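Long-range contacts in 3-ketosteroid-delta4-5alpha-dehydrogenase (Rhodococcus jostii, PDB 4AT2), which catalyses the FAD-dependent introduction of a delta-4 double bond into 3-ketosteroids of the 5alpha series, as part of steroid catabolism: residues A[83-88]-A[487-493]; A[107-111]-A[178-184]; A[167-173]-A[335-339]; A[309-313]-A[343-349]. All blocks are in the same frame, centred on the assembly; numbering follows the deposited sequence.

Interaction 1 is the innermost contact: backbone from 83-88 and 487-493 meets at a glycine and lines the N5-O4-N3-O2 edge of the flavin. Interaction 2 lies farthest from the chain centre of the four and is partly solvent-exposed; it relies on an asparagine side chain pairing with backbone and on a sandwiched arginine. Y88 of interaction 1 joins the two through R184. Interaction 3 is buried, yet has no direct hydrogen bond across it and uses waters between two turns. Interaction 4, also buried, is mainly apolar strand-on-helix packing. Interactions 3 and 4 share the region of helix 340-350, preceded by 335-339, and with interaction 1 contribute residues to the steroid pocket.

Interaction 1 (A[83-88]-A[487-493]); sequences AGGFIY and ASGTSLG. With FAD (flavin-adenine dinucleotide), chain D.
G489 is pressed against F86, I87 and Y88 so closely that a CB on it would fall 2.7 Å from Y88 N, a clash. The evidence for tight packing is backbone on backbone. Y88 N donates to G489 O over 2.8 Å, arriving above the carbonyl plane, and G493 N reaches the same oxygen from the opposite face. G489 CA in turn makes a CA-H...O contact of 3.2 Å with F86 O. Around this point the side chains close in: Y88 CB runs alongside T490 CG2, while S488 CB lies over one face of the F86 ring, 4.2 Å from its centroid. F86 CB sits on G489, and CG, anti to the carbonyl carbon (chi1 -78°), leads the ring off, with FAD O4 at its edge. The two segments together line one edge of the flavin. A type II turn from A487 to T490 leads into helix 490-507, with G489 as N-cap, and L492 N in the first turn donates almost straight (175°) to FAD O2; the helix end and this bond would probably stabilise negative charge on the pyrimidine side of the reduced flavin. From the other segment, G84 N donates to FAD N5, and F86 uses both backbone groups, N to O4 and O from N3. Packing is slacker at A83 and at one branch of I87, although no touching residue is solvent-exposed. A83 CB stays 4.1 Å from L492 CD1, and I87 CG1 comes no nearer than 4.4 Å to L492 CB, whereas I87 CG2 touches G493 CA at 3.7 Å.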
# COMPACT_ATOMS: atom_id res chain seq x y z
N ALA A 83 13.21 20.23 9.81
CA ALA A 83 12.71 19.12 10.64
C ALA A 83 12.82 19.39 12.13
O ALA A 83 13.60 20.25 12.56
CB ALA A 83 13.47 17.85 10.29
N GLY A 84 12.05 18.64 12.92
CA GLY A 84 12.09 18.69 14.39
C GLY A 84 13.45 18.31 14.97
O GLY A 84 13.84 18.77 16.05
N GLY A 85 14.17 17.49 14.22
CA GLY A 85 15.53 17.13 14.58
C GLY A 85 15.68 15.77 15.23
O GLY A 85 16.80 15.40 15.60
N PHE A 86 14.59 15.02 15.35
CA PHE A 86 14.69 13.65 15.89
C PHE A 86 15.58 12.82 14.98
O PHE A 86 15.48 12.88 13.75
CB PHE A 86 13.33 12.95 15.92
CG PHE A 86 12.44 13.37 17.04
CD1 PHE A 86 12.55 12.76 18.29
CD2 PHE A 86 11.45 14.32 16.84
CE1 PHE A 86 11.70 13.13 19.33
CE2 PHE A 86 10.60 14.69 17.87
CZ PHE A 86 10.73 14.09 19.12
N ILE A 87 16.44 12.02 15.61
CA ILE A 87 17.27 11.05 14.91
C ILE A 87 17.08 9.74 15.69
O ILE A 87 17.36 9.70 16.89
CB ILE A 87 18.77 11.45 14.90
CG1 ILE A 87 18.94 12.93 14.54
CG2 ILE A 87 19.55 10.55 13.94
CD1 ILE A 87 20.37 13.44 14.68
N TYR A 88 16.56 8.72 15.02
CA TYR A 88 16.18 7.47 15.67
C TYR A 88 17.40 6.59 15.91
O TYR A 88 17.87 5.90 15.02
CB TYR A 88 15.10 6.72 14.85
CG TYR A 88 14.38 5.70 15.70
CD1 TYR A 88 13.26 6.06 16.44
CD2 TYR A 88 14.87 4.39 15.80
CE1 TYR A 88 12.62 5.14 17.25
CE2 TYR A 88 14.23 3.45 16.61
CZ TYR A 88 13.12 3.84 17.34
OH TYR A 88 12.50 2.94 18.16
N ALA A 487 8.30 5.94 12.91
CA ALA A 487 8.68 6.49 14.20
C ALA A 487 9.47 7.76 13.94
O ALA A 487 10.27 7.81 12.99
CB ALA A 487 9.52 5.49 15.01
N SER A 488 9.23 8.80 14.74
CA SER A 488 9.95 10.07 14.56
C SER A 488 11.45 9.87 14.70
O SER A 488 11.93 9.20 15.64
CB SER A 488 9.48 11.15 15.55
OG SER A 488 8.22 11.66 15.18
N GLY A 489 12.20 10.42 13.74
CA GLY A 489 13.65 10.27 13.74
C GLY A 489 14.17 9.25 12.76
O GLY A 489 15.37 9.20 12.50
N THR A 490 13.30 8.40 12.23
CA THR A 490 13.78 7.32 11.35
C THR A 490 14.23 7.85 10.01
O THR A 490 15.07 7.23 9.36
CB THR A 490 12.73 6.22 11.13
OG1 THR A 490 11.50 6.82 10.67
CG2 THR A 490 12.48 5.44 12.42
N SER A 491 13.70 8.99 9.59
CA SER A 491 14.09 9.53 8.30
C SER A 491 15.45 10.23 8.37
O SER A 491 16.33 9.97 7.52
CB SER A 491 13.03 10.46 7.74
OG SER A 491 13.41 10.79 6.42
N LEU A 492 15.65 11.10 9.35
CA LEU A 492 16.99 11.69 9.55
C LEU A 492 18.00 10.62 9.97
O LEU A 492 19.17 10.68 9.57
CB LEU A 492 16.96 12.84 10.57
CG LEU A 492 16.12 14.08 10.23
CD1 LEU A 492 16.43 15.22 11.21
CD2 LEU A 492 16.28 14.53 8.79
N GLY A 493 17.54 9.64 10.74
CA GLY A 493 18.37 8.51 11.14
C GLY A 493 18.85 7.67 9.97
O GLY A 493 20.06 7.50 9.77
PA FAD D . 16.19 16.63 2.01
O1A FAD D . 16.76 16.90 3.34
O2A FAD D . 14.95 17.32 1.61
O5B FAD D . 17.32 16.95 0.92
C5B FAD D . 17.08 16.73 -0.48
C4B FAD D . 17.76 17.86 -1.27
O4B FAD D . 17.62 17.48 -2.66
C3B FAD D . 16.99 19.17 -1.09
O3B FAD D . 17.91 20.21 -0.70
C2B FAD D . 16.36 19.42 -2.46
O2B FAD D . 16.29 20.85 -2.74
C1B FAD D . 17.34 18.71 -3.39
N9A FAD D . 16.75 18.31 -4.69
C8A FAD D . 15.50 17.92 -4.97
N7A FAD D . 15.43 17.65 -6.27
C5A FAD D . 16.65 17.85 -6.81
C6A FAD D . 17.15 17.74 -8.07
N6A FAD D . 16.35 17.33 -9.05
N1A FAD D . 18.43 18.02 -8.34
C2A FAD D . 19.29 18.43 -7.33
N3A FAD D . 18.76 18.55 -6.05
C4A FAD D . 17.45 18.26 -5.83
N1 FAD D . 12.17 13.19 10.02
C2 FAD D . 12.92 12.74 11.09
O2 FAD D . 13.52 11.68 11.00
N3 FAD D . 13.00 13.50 12.27
C4 FAD D . 12.28 14.69 12.39
O4 FAD D . 12.36 15.33 13.45
C4X FAD D . 11.52 15.15 11.31
N5 FAD D . 10.79 16.29 11.39
C5X FAD D . 9.89 16.57 10.43
C6 FAD D . 8.96 17.60 10.63
C7 FAD D . 8.03 17.92 9.63
C7M FAD D . 7.12 18.96 9.88
C8 FAD D . 8.02 17.19 8.43
C8M FAD D . 7.11 17.46 7.38
C9 FAD D . 8.96 16.17 8.23
C9A FAD D . 9.88 15.84 9.24
N10 FAD D . 10.77 14.84 9.07
C10 FAD D . 11.47 14.40 10.13
C1' FAD D . 11.07 14.24 7.75
C2' FAD D . 12.45 14.71 7.27
O2' FAD D . 12.45 16.13 7.35
C3' FAD D . 12.71 14.27 5.82
O3' FAD D . 12.13 12.99 5.53
C4' FAD D . 14.23 14.23 5.56
O4' FAD D . 14.77 15.52 5.86
C5' FAD D . 14.52 13.88 4.09
O5' FAD D . 15.94 13.77 3.92
P FAD D . 16.58 13.74 2.44
O1P FAD D . 16.03 12.62 1.67
O2P FAD D . 18.06 13.90 2.60
O3P FAD D . 15.88 15.05 1.76

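Interaction 2 (A[107-111]-A[178-184]); sequences NMKTF and IAAPAPR. Unlike the reference sequence in segment 178-184: A180 (reference Thr).
N107 ND2 is engaged twice, donating to A180 O across the contact and to the D103 carboxylate. The bond to A180 O is 2.8 Å and nearly straight (175°), and it uses a lone pair in the carbonyl plane. The same amide closes a second bond, from A180 N to N107 OD1 at 2.9 Å, so it reads both backbone groups of one residue. CG anti to the backbone N (chi1 -170°) carries the amide off the helix to do this. A lysine in place of N107 would probably leave A180 N without its acceptor and bring a further charge up to R184. In fold terms, helix 105-115 is covered by the loop that runs into strand 185-186. Beside the amide, the R184 guanidinium is sandwiched: M108 CA lies 3.4 Å above one face and A182 O over the other. R184 NH2 and N107 ND2 come within 3.3 Å as two donors; D103 lies by both residues, OD1 taking N107 ND2 and OD2 bridging R184 NE, which probably eases the approach. R184 NH1 lies against the F111 ring, 3.5 Å from CD2, and is bonded to Y88 OH. Further along the helix, F111 CB packs 3.9 Å from A179 CB.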
# COMPACT_ATOMS: atom_id res chain seq x y z
N ASN A 107 17.22 -5.46 21.14
CA ASN A 107 15.97 -4.88 21.62
C ASN A 107 15.43 -3.84 20.64
O ASN A 107 14.24 -3.80 20.33
CB ASN A 107 16.17 -4.27 23.01
CG ASN A 107 14.87 -3.88 23.65
OD1 ASN A 107 13.94 -4.69 23.75
ND2 ASN A 107 14.77 -2.62 24.07
N MET A 108 16.34 -3.00 20.14
CA MET A 108 15.98 -2.01 19.14
C MET A 108 15.42 -2.68 17.88
O MET A 108 14.40 -2.23 17.34
CB MET A 108 17.20 -1.16 18.81
CG MET A 108 16.92 0.01 17.91
SD MET A 108 18.46 0.94 17.75
CE MET A 108 18.01 2.04 16.41
N LYS A 109 16.08 -3.74 17.42
CA LYS A 109 15.64 -4.46 16.22
C LYS A 109 14.24 -5.06 16.43
O LYS A 109 13.38 -4.96 15.55
CB LYS A 109 16.66 -5.56 15.84
CG LYS A 109 16.17 -6.45 14.69
CD LYS A 109 17.08 -7.64 14.42
CE LYS A 109 16.37 -8.66 13.53
NZ LYS A 109 17.32 -9.66 12.96
N THR A 110 14.02 -5.65 17.60
CA THR A 110 12.73 -6.28 17.91
C THR A 110 11.62 -5.24 17.83
O THR A 110 10.57 -5.48 17.22
CB THR A 110 12.78 -6.97 19.28
OG1 THR A 110 13.77 -8.00 19.23
CG2 THR A 110 11.41 -7.60 19.62
N PHE A 111 11.87 -4.08 18.42
CA PHE A 111 10.90 -3.00 18.33
C PHE A 111 10.65 -2.58 16.88
O PHE A 111 9.49 -2.44 16.45
CB PHE A 111 11.29 -1.77 19.16
CG PHE A 111 10.40 -0.60 18.89
CD1 PHE A 111 9.14 -0.52 19.47
CD2 PHE A 111 10.78 0.39 17.97
CE1 PHE A 111 8.28 0.53 19.19
CE2 PHE A 111 9.92 1.44 17.68
CZ PHE A 111 8.68 1.51 18.30
N ILE A 178 6.29 -6.27 23.58
CA ILE A 178 7.02 -6.95 22.51
C ILE A 178 8.52 -6.71 22.64
O ILE A 178 9.34 -7.61 22.42
CB ILE A 178 6.51 -6.48 21.11
CG1 ILE A 178 5.05 -6.93 20.91
CG2 ILE A 178 7.39 -7.00 19.99
CD1 ILE A 178 4.35 -6.24 19.76
N ALA A 179 8.88 -5.48 23.02
CA ALA A 179 10.27 -5.08 23.24
C ALA A 179 10.29 -4.29 24.53
O ALA A 179 9.27 -3.69 24.91
CB ALA A 179 10.75 -4.21 22.10
N ALA A 180 11.42 -4.29 25.22
CA ALA A 180 11.54 -3.46 26.42
C ALA A 180 11.56 -2.01 25.98
O ALA A 180 12.35 -1.65 25.11
CB ALA A 180 12.81 -3.81 27.20
N PRO A 181 10.68 -1.16 26.55
CA PRO A 181 10.67 0.26 26.17
C PRO A 181 12.02 0.94 26.38
O PRO A 181 12.65 0.77 27.43
CB PRO A 181 9.63 0.87 27.12
CG PRO A 181 8.68 -0.26 27.38
CD PRO A 181 9.56 -1.48 27.46
N ALA A 182 12.45 1.68 25.37
CA ALA A 182 13.64 2.51 25.47
C ALA A 182 13.41 3.67 24.53
O ALA A 182 12.98 3.48 23.39
CB ALA A 182 14.89 1.73 25.06
N PRO A 183 13.68 4.90 24.99
CA PRO A 183 13.53 6.07 24.14
C PRO A 183 14.68 6.13 23.16
O PRO A 183 15.84 5.91 23.55
CB PRO A 183 13.56 7.23 25.14
CG PRO A 183 14.41 6.72 26.26
CD PRO A 183 14.08 5.25 26.37
N ARG A 184 14.37 6.44 21.90
CA ARG A 184 15.38 6.45 20.85
C ARG A 184 15.35 7.75 20.04
O ARG A 184 16.11 7.90 19.10
CB ARG A 184 15.19 5.23 19.94
CG ARG A 184 15.41 3.93 20.72
CD ARG A 184 15.48 2.69 19.83
NE ARG A 184 15.49 1.51 20.70
CZ ARG A 184 14.42 0.78 20.98
NH1 ARG A 184 13.24 1.06 20.42
NH2 ARG A 184 14.53 -0.24 21.82

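Interaction 3 (A[167-173]-A[335-339]); sequences SGGENAA and PEDTY
Y339 meets the 167-169 backbone along its length, and its side chain can be followed outward from the main chain. CB abuts the peptide between G168 and G169, 3.5 Å from G169 N. CG, anti to the backbone N (chi1 170°), turns the ring beneath S167, whose carbonyl oxygen sits 3.4 Å above the ring plane and over its centre. That oxygen is a little nearer the CD1 and CE1 side of the ring (3.5 Å) than CD2 and CE2 (3.9 Å). At the tip, OH hydrogen-bonds to S488 OG. A phenylalanine here would probably leave S488 OG without its hydroxyl partner. Beyond the tyrosine, two type I turns, G169 to A172 and P335 to T338, pack on each other. A172 CB rests on T338 CA at 3.6 Å, and P335 CG lies against A173 O. A CB on G169 would clash with T338 OG1. No direct hydrogen bond crosses; waters link the polar groups instead. Water 1 joins G169 O, A173 O and T338 OG1, the last at 2.7 Å. Water 3 accepts from A173 N and donates to D337 OD1 at 2.8 Å, while OD2 of that aspartate forms a salt bridge with K424. The turn from P335 to T338 is followed directly by Y339, which is the N-cap of helix 340-350 and whose ring touches the bound androstenedione; through Y339 the paired turns abut the steroid pocket.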
# COMPACT_ATOMS: atom_id res chain seq x y z
N SER A 167 9.76 8.40 20.85
CA SER A 167 9.38 8.95 19.55
C SER A 167 8.69 7.94 18.62
O SER A 167 8.41 8.27 17.46
CB SER A 167 10.61 9.59 18.87
OG SER A 167 11.51 8.60 18.36
N GLY A 168 8.43 6.74 19.12
CA GLY A 168 7.87 5.68 18.27
C GLY A 168 6.78 4.81 18.88
O GLY A 168 6.33 3.85 18.25
N GLY A 169 6.35 5.14 20.10
CA GLY A 169 5.36 4.31 20.80
C GLY A 169 5.98 3.13 21.53
O GLY A 169 5.29 2.16 21.85
N GLU A 170 7.28 3.22 21.81
CA GLU A 170 8.01 2.13 22.48
C GLU A 170 7.47 1.87 23.88
O GLU A 170 7.52 0.75 24.37
CB GLU A 170 9.51 2.46 22.61
CG GLU A 170 10.26 2.62 21.30
CD GLU A 170 10.17 4.03 20.71
OE1 GLU A 170 9.42 4.89 21.22
OE2 GLU A 170 10.87 4.28 19.71
N ASN A 171 6.96 2.93 24.51
CA ASN A 171 6.45 2.84 25.87
C ASN A 171 4.93 2.85 25.91
O ASN A 171 4.32 3.39 26.85
CB ASN A 171 7.02 4.00 26.71
CG ASN A 171 6.85 3.77 28.19
OD1 ASN A 171 6.97 2.65 28.68
ND2 ASN A 171 6.62 4.85 28.93
N ALA A 172 4.31 2.26 24.89
CA ALA A 172 2.86 2.10 24.84
C ALA A 172 2.50 0.79 24.15
O ALA A 172 3.35 0.18 23.49
CB ALA A 172 2.19 3.29 24.13
N ALA A 173 1.26 0.35 24.35
CA ALA A 173 0.77 -0.86 23.70
C ALA A 173 0.71 -0.65 22.19
O ALA A 173 0.46 0.47 21.74
CB ALA A 173 -0.61 -1.20 24.24
N PRO A 335 -4.72 3.10 21.88
CA PRO A 335 -4.42 3.67 23.20
C PRO A 335 -3.93 5.11 23.04
O PRO A 335 -3.11 5.41 22.17
CB PRO A 335 -3.30 2.76 23.72
CG PRO A 335 -2.64 2.25 22.46
CD PRO A 335 -3.80 2.00 21.54
N GLU A 336 -4.47 6.00 23.88
CA GLU A 336 -4.26 7.44 23.68
C GLU A 336 -2.88 7.92 24.12
O GLU A 336 -2.55 9.10 23.95
CB GLU A 336 -5.39 8.26 24.34
CG GLU A 336 -6.78 8.05 23.70
CD GLU A 336 -7.51 6.79 24.18
OE1 GLU A 336 -7.01 6.11 25.11
OE2 GLU A 336 -8.58 6.47 23.62
N ASP A 337 -2.07 7.00 24.66
CA ASP A 337 -0.70 7.32 25.07
C ASP A 337 0.37 6.81 24.11
O ASP A 337 1.55 6.96 24.37
CB ASP A 337 -0.42 6.86 26.51
CG ASP A 337 -0.57 5.35 26.69
OD1 ASP A 337 -1.11 4.67 25.79
OD2 ASP A 337 -0.12 4.86 27.74
N THR A 338 -0.05 6.25 22.98
CA THR A 338 0.95 5.88 21.98
C THR A 338 1.45 7.12 21.24
O THR A 338 0.94 8.23 21.44
CB THR A 338 0.48 4.77 21.00
OG1 THR A 338 1.62 4.32 20.24
CG2 THR A 338 -0.59 5.28 20.04
N TYR A 339 2.47 6.92 20.41
CA TYR A 339 3.01 7.96 19.55
C TYR A 339 1.89 8.58 18.70
O TYR A 339 1.09 7.87 18.09
CB TYR A 339 4.08 7.31 18.66
CG TYR A 339 4.62 8.14 17.51
CD1 TYR A 339 5.08 9.43 17.71
CD2 TYR A 339 4.72 7.59 16.23
CE1 TYR A 339 5.59 10.18 16.65
CE2 TYR A 339 5.24 8.32 15.17
CZ TYR A 339 5.67 9.61 15.40
OH TYR A 339 6.20 10.35 14.35
O HOH W 1 2.64 1.94 20.85
O HOH W 2 3.70 6.25 25.85
O HOH W 3 -0.23 2.03 26.02

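Interaction 4 (A[309-313]-A[343-349]); sequences TEVAF and IGQMTLF. With ASD (4-androstene-3-17-dione), chain B.
V311 presses both methyls onto the helix: CG1 lies 3.5 Å from G344 O, and CG2 reaches Q345 CG and F349 CE1. G344 permits this closeness, because a CB there would stand 2.5 Å from V311 O. Two residues on, F313 lays one ring face under I343 CG2, a CH-pi contact 4.0 Å from the centroid and 26° off the normal. At the other end Q345 NE2 donates to T309 O over 2.8 Å, tilted 28° out of the carbonyl plane. T309 OG1 lies at the edge of the F349 ring, 3.5 Å from CZ.

The next shell fixes these groups. G484 O is a second acceptor for Q345 NE2, which restrains the amide, and R276 makes a cation-pi contact with F349. T347 OG1 and T347 N reach I343 O from opposite faces of its plane, so the start of this helical turn is held from two sides. Strand 309-313 crosses the 343-349 part of the helix almost at right angles, 99° between their directions, and is flanked in its sheet by antiparallel strand 444-452. The opposite face of the strand carries E310 and A312, which meet the steroid: A312 CB is 3.6 Å from ASD C11, and E310 OE2 lies 3.7 Å from ASD C1. This is an outer strand of its three-stranded antiparallel sheet, with the helix packed on one face and the androstenedione pocket on the other.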
# COMPACT_ATOMS: atom_id res chain seq x y z
N THR A 309 3.53 5.53 4.20
CA THR A 309 3.40 6.96 4.48
C THR A 309 3.44 7.27 5.97
O THR A 309 2.71 6.67 6.76
CB THR A 309 2.07 7.54 3.94
OG1 THR A 309 0.98 6.83 4.54
CG2 THR A 309 1.98 7.38 2.43
N GLU A 310 4.28 8.24 6.33
CA GLU A 310 4.20 8.88 7.63
C GLU A 310 2.87 9.63 7.69
O GLU A 310 2.44 10.19 6.67
CB GLU A 310 5.37 9.85 7.82
CG GLU A 310 5.36 10.59 9.16
CD GLU A 310 4.51 11.87 9.21
OE1 GLU A 310 4.08 12.40 8.16
OE2 GLU A 310 4.27 12.38 10.33
N VAL A 311 2.23 9.65 8.85
CA VAL A 311 0.96 10.37 9.02
C VAL A 311 0.96 11.09 10.35
O VAL A 311 1.06 10.46 11.40
CB VAL A 311 -0.27 9.42 8.96
CG1 VAL A 311 -1.55 10.24 9.01
CG2 VAL A 311 -0.25 8.55 7.69
N ALA A 312 0.85 12.41 10.31
CA ALA A 312 0.77 13.23 11.52
C ALA A 312 -0.70 13.48 11.84
O ALA A 312 -1.56 13.29 10.99
CB ALA A 312 1.50 14.55 11.31
N PHE A 313 -0.97 13.91 13.07
CA PHE A 313 -2.33 14.10 13.57
C PHE A 313 -2.28 15.42 14.32
O PHE A 313 -1.64 15.49 15.37
CB PHE A 313 -2.66 12.92 14.50
CG PHE A 313 -4.08 12.88 14.99
CD1 PHE A 313 -5.14 12.74 14.11
CD2 PHE A 313 -4.35 12.90 16.36
CE1 PHE A 313 -6.45 12.66 14.57
CE2 PHE A 313 -5.65 12.83 16.83
CZ PHE A 313 -6.71 12.70 15.94
N ILE A 343 -1.16 7.19 16.16
CA ILE A 343 -2.56 7.63 16.20
C ILE A 343 -3.01 8.13 14.81
O ILE A 343 -4.11 7.78 14.34
CB ILE A 343 -2.80 8.71 17.29
CG1 ILE A 343 -2.60 8.07 18.68
CG2 ILE A 343 -4.20 9.30 17.15
CD1 ILE A 343 -2.65 9.05 19.84
N GLY A 344 -2.16 8.92 14.17
CA GLY A 344 -2.43 9.44 12.82
C GLY A 344 -2.64 8.31 11.82
O GLY A 344 -3.62 8.31 11.07
N GLN A 345 -1.72 7.34 11.80
CA GLN A 345 -1.85 6.21 10.88
C GLN A 345 -3.10 5.40 11.18
O GLN A 345 -3.82 5.03 10.26
CB GLN A 345 -0.62 5.29 10.95
CG GLN A 345 0.61 5.84 10.24
CD GLN A 345 1.64 4.75 9.96
OE1 GLN A 345 1.63 3.68 10.59
NE2 GLN A 345 2.53 5.02 9.00
N MET A 346 -3.37 5.12 12.45
CA MET A 346 -4.55 4.31 12.75
C MET A 346 -5.83 5.03 12.32
O MET A 346 -6.77 4.42 11.79
CB MET A 346 -4.63 3.96 14.24
CG MET A 346 -3.45 3.18 14.80
SD MET A 346 -3.12 1.59 13.99
CE MET A 346 -1.79 2.02 12.85
N THR A 347 -5.85 6.34 12.54
CA THR A 347 -7.02 7.15 12.21
C THR A 347 -7.26 7.20 10.70
O THR A 347 -8.35 6.89 10.24
CB THR A 347 -6.90 8.57 12.81
OG1 THR A 347 -6.73 8.46 14.23
CG2 THR A 347 -8.16 9.40 12.51
N LEU A 348 -6.23 7.58 9.95
CA LEU A 348 -6.36 7.69 8.50
C LEU A 348 -6.54 6.34 7.84
O LEU A 348 -7.42 6.18 7.00
CB LEU A 348 -5.12 8.37 7.90
CG LEU A 348 -5.10 8.49 6.37
CD1 LEU A 348 -6.25 9.38 5.89
CD2 LEU A 348 -3.77 9.07 5.95
N PHE A 349 -5.73 5.36 8.24
CA PHE A 349 -5.74 4.07 7.55
C PHE A 349 -6.99 3.26 7.89
O PHE A 349 -7.61 2.66 6.99
CB PHE A 349 -4.52 3.20 7.93
CG PHE A 349 -3.17 3.75 7.51
CD1 PHE A 349 -3.03 4.86 6.68
CD2 PHE A 349 -2.02 3.09 7.94
CE1 PHE A 349 -1.77 5.32 6.32
CE2 PHE A 349 -0.75 3.54 7.59
CZ PHE A 349 -0.63 4.66 6.77
C1 ASD B . 7.05 14.57 11.36
C10 ASD B . 6.64 14.96 12.80
C11 ASD B . 4.61 16.30 11.92
C12 ASD B . 3.77 17.60 11.92
C13 ASD B . 3.60 18.13 13.34
C14 ASD B . 4.98 18.31 13.96
C15 ASD B . 4.77 19.24 15.17
C16 ASD B . 3.75 20.27 14.65
C17 ASD B . 3.10 19.54 13.49
C18 ASD B . 2.61 17.27 14.14
C19 ASD B . 5.74 13.87 13.39
C2 ASD B . 7.93 13.30 11.27
C3 ASD B . 9.01 13.28 12.33
C4 ASD B . 8.98 14.29 13.42
C5 ASD B . 7.88 15.03 13.68
C6 ASD B . 7.90 15.91 14.92
C7 ASD B . 7.16 17.23 14.71
C8 ASD B . 5.76 17.00 14.14
C9 ASD B . 5.92 16.33 12.75
O1 ASD B . 9.92 12.45 12.28
O2 ASD B . 2.25 20.03 12.76